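Local coordinates for Endonuclease/exonuclease/phosphatase (PDB 3TEB), which probably acts as a magnesium-dependent nuclease or related phosphoesterase of the DNase I-like endonuclease/exonuclease/phosphatase family, at residues A13-N18 with E42-M47; I38-V43 with N60-L65. All blocks are in the same frame, centred on the assembly; numbering follows the deposited sequence.

How the interactions relate
Both interactions draw on strand 37-46 at the point where it turns its corner, sharing Glu42 and Val43, and their centres lie about 9 Å apart. Interaction 1 ties the loop after strand 4-10 to the corner that carries Glu42, whose OE2 binds the magnesium ion at 1.8 Å. Interaction 2 packs Met40 and Val43, from the two sides of the corner, against the first turns of helix 61-69, farther from the metal. The two meet directly: Gln45 OE1 and Asn60 ND2 are 3.0 Å apart, Asn44 O lies 3.1 Å from Tyr61 N, and Ala13 CB packs at 3.3 Å from Tyr61 CD1. Loop, strand and helix thus form one continuous packed unit next to the metal site.

Interaction 1: A13-N18 with E42-M47; sequences AWLEEN and EVNQLM. With MG (magnesium ion), chain C.
At the metal site of this DNase I-like fold, the loop that follows strand 4-10 is bonded to the corner of strand 37-46, where Ala13 meets Glu42 and Asn44. Ala13 uses both ends of its backbone. Ala13 N donates to Glu42 O at 3.0 Å. Ala13 O receives Asn44 ND2 at 2.5 Å, in the carbonyl plane and on a lone pair, and the acceptor lies within 3° of the amide plane of Asn44, a nearly coplanar arrangement. CG of Asn44 sits beside its own backbone N (chi1 -57°), which directs the amide at the loop. Replacing Asn44 with a leucine would probably leave the carbonyl of Ala13 without this donor and let the loop shift beside the metal ligand. Beside these bonds, the methyl of Ala13 rests over the strand, its CB 3.9 Å from Val43 CA. Trp14 turns its indole edge toward Asn44 O, which lies near the ring plane, while its NE1 makes a weak hydrogen bond to Glu59 O; Leu15 CD1 flanks Asn44 ND2 at 4.0 Å. Glu42 OE2 reaches the magnesium ion and also accepts a hydrogen bond from Asn10 ND2, which may help orient the carboxylate. On the strand side, Val43 and Gln45 pair with strand 91-99, Glu42 and Val43 forming a G1 beta bulge opposite Gly94; Trp14 packs between helices 19-33 and 61-69.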
loop_
_atom_site.group_PDB
_atom_site.type_symbol
_atom_site.label_atom_id
_atom_site.label_comp_id
_atom_site.label_asym_id
_atom_site.label_seq_id
_atom_site.Cartn_x
_atom_site.Cartn_y
_atom_site.Cartn_z
ATOM N N ALA A 13 -8.770 -8.055 0.778
ATOM C CA ALA A 13 -8.946 -9.112 -0.223
ATOM C C ALA A 13 -9.774 -10.337 0.201
ATOM O O ALA A 13 -9.417 -11.023 1.165
ATOM C CB ALA A 13 -7.591 -9.564 -0.711
ATOM N N TRP A 14 -10.842 -10.621 -0.556
ATOM C CA TRP A 14 -11.708 -11.808 -0.382
ATOM C C TRP A 14 -12.470 -11.816 0.938
ATOM O O TRP A 14 -12.850 -12.886 1.453
ATOM C CB TRP A 14 -10.947 -13.134 -0.520
ATOM C CG TRP A 14 -10.161 -13.304 -1.761
ATOM C CD1 TRP A 14 -8.834 -13.535 -1.833
ATOM C CD2 TRP A 14 -10.637 -13.270 -3.121
ATOM N NE1 TRP A 14 -8.438 -13.645 -3.140
ATOM C CE2 TRP A 14 -9.526 -13.486 -3.954
ATOM C CE3 TRP A 14 -11.889 -13.071 -3.713
ATOM C CZ2 TRP A 14 -9.624 -13.514 -5.345
ATOM C CZ3 TRP A 14 -11.983 -13.104 -5.103
ATOM C CH2 TRP A 14 -10.857 -13.326 -5.898
ATOM N N LEU A 15 -12.686 -10.624 1.477
ATOM C CA LEU A 15 -13.396 -10.442 2.728
ATOM C C LEU A 15 -14.436 -9.356 2.512
ATOM O O LEU A 15 -15.015 -8.816 3.476
ATOM C CB LEU A 15 -12.435 -10.031 3.835
ATOM C CG LEU A 15 -11.240 -10.926 4.145
ATOM C CD1 LEU A 15 -10.378 -10.224 5.175
ATOM C CD2 LEU A 15 -11.671 -12.292 4.650
ATOM N N GLU A 16 -14.659 -9.044 1.236
ATOM C CA GLU A 16 -15.632 -8.047 0.847
ATOM C C GLU A 16 -16.853 -8.699 0.222
ATOM O O GLU A 16 -16.742 -9.686 -0.518
ATOM C CB GLU A 16 -15.007 -7.036 -0.113
ATOM C CG GLU A 16 -14.108 -6.023 0.581
ATOM C CD GLU A 16 -14.875 -5.078 1.523
ATOM O OE1 GLU A 16 -15.763 -4.322 1.042
ATOM O OE2 GLU A 16 -14.587 -5.087 2.746
ATOM N N GLU A 17 -18.024 -8.154 0.528
ATOM C CA GLU A 17 -19.221 -8.555 -0.178
ATOM C C GLU A 17 -19.126 -7.982 -1.567
ATOM O O GLU A 17 -18.487 -6.965 -1.766
ATOM C CB GLU A 17 -20.479 -8.053 0.528
ATOM C CG GLU A 17 -20.954 -8.985 1.636
ATOM C CD GLU A 17 -22.160 -8.449 2.405
ATOM O OE1 GLU A 17 -22.791 -9.241 3.161
ATOM O OE2 GLU A 17 -22.485 -7.245 2.247
ATOM N N ASN A 18 -19.743 -8.654 -2.528
ATOM C CA ASN A 18 -19.732 -8.200 -3.901
ATOM C C ASN A 18 -18.331 -8.136 -4.504
ATOM O O ASN A 18 -18.015 -7.232 -5.278
ATOM C CB ASN A 18 -20.379 -6.834 -3.977
ATOM C CG ASN A 18 -21.358 -6.753 -5.075
ATOM O OD1 ASN A 18 -21.002 -6.524 -6.240
ATOM N ND2 ASN A 18 -22.623 -6.971 -4.734
ATOM N N GLU A 42 -3.344 -6.022 2.787
ATOM C CA GLU A 42 -4.370 -7.040 3.046
ATOM C C GLU A 42 -4.683 -7.767 1.721
ATOM O O GLU A 42 -5.825 -7.875 1.309
ATOM C CB GLU A 42 -5.640 -6.466 3.754
ATOM C CG GLU A 42 -5.426 -5.867 5.181
ATOM C CD GLU A 42 -6.724 -5.750 6.039
ATOM O OE1 GLU A 42 -7.339 -6.790 6.386
ATOM O OE2 GLU A 42 -7.132 -4.620 6.410
ATOM N N VAL A 43 -3.641 -8.228 1.044
ATOM C CA VAL A 43 -3.790 -9.010 -0.177
ATOM C C VAL A 43 -3.725 -10.466 0.235
ATOM O O VAL A 43 -2.720 -10.898 0.792
ATOM C CB VAL A 43 -2.663 -8.706 -1.188
ATOM C CG1 VAL A 43 -2.705 -9.675 -2.339
ATOM C CG2 VAL A 43 -2.784 -7.289 -1.704
ATOM N N ASN A 44 -4.789 -11.221 -0.031
ATOM C CA ASN A 44 -4.912 -12.586 0.499
ATOM C C ASN A 44 -4.909 -13.664 -0.567
ATOM O O ASN A 44 -5.297 -13.433 -1.717
ATOM C CB ASN A 44 -6.184 -12.741 1.352
ATOM C CG ASN A 44 -6.260 -11.752 2.511
ATOM O OD1 ASN A 44 -5.321 -11.615 3.289
ATOM N ND2 ASN A 44 -7.393 -11.068 2.636
ATOM N N GLN A 45 -4.468 -14.846 -0.160
ATOM C CA GLN A 45 -4.624 -16.061 -0.954
ATOM C C GLN A 45 -4.919 -17.248 -0.034
ATOM O O GLN A 45 -4.559 -17.248 1.148
ATOM C CB GLN A 45 -3.371 -16.331 -1.776
ATOM C CG GLN A 45 -2.149 -16.763 -0.955
ATOM C CD GLN A 45 -0.887 -16.911 -1.788
ATOM O OE1 GLN A 45 -0.850 -16.541 -2.968
ATOM N NE2 GLN A 45 0.153 -17.458 -1.178
ATOM N N LEU A 46 -5.577 -18.260 -0.579
ATOM C CA LEU A 46 -5.905 -19.447 0.196
ATOM C C LEU A 46 -4.691 -20.334 0.403
ATOM O O LEU A 46 -4.081 -20.773 -0.565
ATOM C CB LEU A 46 -6.984 -20.243 -0.515
ATOM C CG LEU A 46 -8.396 -19.732 -0.321
ATOM C CD1 LEU A 46 -9.278 -20.206 -1.470
ATOM C CD2 LEU A 46 -8.934 -20.213 1.010
HETATM N N MSE A 47 -4.363 -20.620 1.660
HETATM C CA MSE A 47 -3.213 -21.461 1.975
HETATM C C MSE A 47 -3.245 -22.786 1.241
HETATM O O MSE A 47 -2.200 -23.393 0.988
HETATM C CB MSE A 47 -3.172 -21.795 3.451
HETATM C CG MSE A 47 -3.168 -20.633 4.388
HETATM SE SE MSE A 47 -3.058 -21.399 6.157
HETATM C CE MSE A 47 -4.513 -22.719 6.066
HETATM MG MG MG C . -8.688 -4.471 7.276
#

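Interaction 2: I38-V43 with N60-L65; sequences IAMQEV and NYAWVL. With MG (magnesium ion), chain C.
Two torsions bring Met40 and Val43 to the helix that begins after Asn60. Val43 places CG1 opposite its backbone N (chi1 171°), so that this methyl is the one reaching the first helical turn. Met40, a selenomethionine, runs straight through chi2 and then bends at chi3 (-67°), swinging CE toward Ala62 while SE faces Leu65. The small methyl of Ala62 receives both chains: its CB lies 3.8 Å from Val43 CG1 and 4.1 Å from Met40 CE. One turn onward, Leu65 brings CD2 to 3.6 Å from Met40 SE, the two side chains crossing at a slant. Val43 CG1 also touches Tyr61 at its CB, 4.3 Å away, and meets the amide oxygen of Asn60 at roughly a right angle between the side chains. Asn60 is the N-cap residue of helix 61-69, and its OD1 accepts weak hydrogen bonds from Ala62 N at 2.9 Å and from Trp63 N at 3.3 Å. The other end of the amide is held too, for Asn60 ND2 donates to Gln45 OE1 farther along strand 37-46. Trp81 of strand 78-84 lies against both Val43 and Asn60, and Leu26 of helix 19-33 against Tyr61 and Leu65. No hydrogen bond joins the two segments themselves, so helix and strand are matched here by the shapes of apolar side chains; polarity is concentrated at the cap, where Asn60 caps the start of the helix and, through Gln45, ties it to the strand.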
loop_
_atom_site.group_PDB
_atom_site.type_symbol
_atom_site.label_atom_id
_atom_site.label_comp_id
_atom_site.label_asym_id
_atom_site.label_seq_id
_atom_site.Cartn_x
_atom_site.Cartn_y
_atom_site.Cartn_z
ATOM N N ILE A 38 1.163 0.796 -8.027
ATOM C CA ILE A 38 0.056 0.522 -7.117
ATOM C C ILE A 38 0.560 -0.234 -5.897
ATOM O O ILE A 38 1.188 -1.292 -6.031
ATOM C CB ILE A 38 -1.046 -0.293 -7.788
ATOM C CG1 ILE A 38 -1.676 0.483 -8.948
ATOM C CG2 ILE A 38 -2.122 -0.652 -6.773
ATOM C CD1 ILE A 38 -1.148 0.101 -10.308
ATOM N N ALA A 39 0.309 0.311 -4.709
ATOM C CA ALA A 39 0.687 -0.368 -3.472
ATOM C C ALA A 39 -0.573 -0.933 -2.816
ATOM O O ALA A 39 -1.566 -0.235 -2.673
ATOM C CB ALA A 39 1.425 0.579 -2.535
HETATM N N MSE A 40 -0.543 -2.206 -2.442
HETATM C CA MSE A 40 -1.718 -2.877 -1.890
HETATM C C MSE A 40 -1.407 -3.604 -0.594
HETATM O O MSE A 40 -0.341 -4.238 -0.463
HETATM C CB MSE A 40 -2.270 -3.863 -2.896
HETATM C CG MSE A 40 -2.991 -3.200 -4.028
HETATM SE SE MSE A 40 -3.617 -4.531 -5.291
HETATM C CE MSE A 40 -1.872 -5.123 -5.936
ATOM N N GLN A 41 -2.337 -3.500 0.356
ATOM C CA GLN A 41 -2.244 -4.211 1.621
ATOM C C GLN A 41 -3.452 -5.122 1.811
ATOM O O GLN A 41 -4.470 -4.996 1.112
ATOM C CB GLN A 41 -2.130 -3.236 2.791
ATOM C CG GLN A 41 -1.035 -2.196 2.646
ATOM C CD GLN A 41 -1.429 -1.059 1.716
ATOM O OE1 GLN A 41 -2.574 -0.589 1.745
ATOM N NE2 GLN A 41 -0.491 -0.617 0.878
ATOM N N GLU A 42 -3.344 -6.022 2.787
ATOM C CA GLU A 42 -4.370 -7.040 3.046
ATOM C C GLU A 42 -4.683 -7.767 1.721
ATOM O O GLU A 42 -5.825 -7.875 1.309
ATOM C CB GLU A 42 -5.640 -6.466 3.754
ATOM C CG GLU A 42 -5.426 -5.867 5.181
ATOM C CD GLU A 42 -6.724 -5.750 6.039
ATOM O OE1 GLU A 42 -7.339 -6.790 6.386
ATOM O OE2 GLU A 42 -7.132 -4.620 6.410
ATOM N N VAL A 43 -3.641 -8.228 1.044
ATOM C CA VAL A 43 -3.790 -9.010 -0.177
ATOM C C VAL A 43 -3.725 -10.466 0.235
ATOM O O VAL A 43 -2.720 -10.898 0.792
ATOM C CB VAL A 43 -2.663 -8.706 -1.188
ATOM C CG1 VAL A 43 -2.705 -9.675 -2.339
ATOM C CG2 VAL A 43 -2.784 -7.289 -1.704
ATOM N N ASN A 60 -4.891 -15.830 -5.753
ATOM C CA ASN A 60 -4.296 -14.688 -5.061
ATOM C C ASN A 60 -4.937 -13.394 -5.581
ATOM O O ASN A 60 -5.001 -13.157 -6.785
ATOM C CB ASN A 60 -2.770 -14.685 -5.236
ATOM C CG ASN A 60 -2.101 -13.454 -4.625
ATOM O OD1 ASN A 60 -2.375 -12.316 -5.020
ATOM N ND2 ASN A 60 -1.206 -13.684 -3.669
ATOM N N TYR A 61 -5.434 -12.572 -4.668
ATOM C CA TYR A 61 -6.238 -11.416 -5.054
ATOM C C TYR A 61 -5.534 -10.542 -6.076
ATOM O O TYR A 61 -6.127 -10.131 -7.071
ATOM C CB TYR A 61 -6.592 -10.602 -3.821
ATOM C CG TYR A 61 -7.443 -9.374 -4.080
ATOM C CD1 TYR A 61 -8.813 -9.378 -3.811
ATOM C CD2 TYR A 61 -6.875 -8.195 -4.566
ATOM C CE1 TYR A 61 -9.587 -8.245 -4.025
ATOM C CE2 TYR A 61 -7.645 -7.058 -4.784
ATOM C CZ TYR A 61 -8.992 -7.093 -4.512
ATOM O OH TYR A 61 -9.735 -5.967 -4.733
ATOM N N ALA A 62 -4.256 -10.278 -5.815
ATOM C CA ALA A 62 -3.424 -9.425 -6.664
ATOM C C ALA A 62 -3.262 -10.023 -8.061
ATOM O O ALA A 62 -3.425 -9.334 -9.066
ATOM C CB ALA A 62 -2.088 -9.200 -6.010
ATOM N N TRP A 63 -2.969 -11.315 -8.118
ATOM C CA TRP A 63 -2.859 -12.002 -9.385
ATOM C C TRP A 63 -4.167 -11.916 -10.172
ATOM O O TRP A 63 -4.156 -11.639 -11.369
ATOM C CB TRP A 63 -2.457 -13.443 -9.147
ATOM C CG TRP A 63 -2.327 -14.233 -10.380
ATOM C CD1 TRP A 63 -3.171 -15.209 -10.809
ATOM C CD2 TRP A 63 -1.292 -14.130 -11.366
ATOM N NE1 TRP A 63 -2.730 -15.731 -12.000
ATOM C CE2 TRP A 63 -1.577 -15.090 -12.368
ATOM C CE3 TRP A 63 -0.149 -13.318 -11.503
ATOM C CZ2 TRP A 63 -0.764 -15.266 -13.501
ATOM C CZ3 TRP A 63 0.668 -13.490 -12.633
ATOM C CH2 TRP A 63 0.350 -14.465 -13.617
ATOM N N VAL A 64 -5.294 -12.131 -9.500
ATOM C CA VAL A 64 -6.601 -12.005 -10.154
ATOM C C VAL A 64 -6.787 -10.578 -10.685
ATOM O O VAL A 64 -7.183 -10.375 -11.836
ATOM C CB VAL A 64 -7.776 -12.395 -9.210
ATOM C CG1 VAL A 64 -9.119 -12.128 -9.881
ATOM C CG2 VAL A 64 -7.651 -13.857 -8.785
ATOM N N LEU A 65 -6.475 -9.598 -9.845
ATOM C CA LEU A 65 -6.545 -8.197 -10.239
ATOM C C LEU A 65 -5.820 -7.970 -11.557
ATOM O O LEU A 65 -6.391 -7.441 -12.512
ATOM C CB LEU A 65 -5.930 -7.313 -9.160
ATOM C CG LEU A 65 -5.906 -5.819 -9.452
ATOM C CD1 LEU A 65 -7.227 -5.355 -10.054
ATOM C CD2 LEU A 65 -5.658 -5.106 -8.154
HETATM MG MG MG C . -8.688 -4.471 7.276
#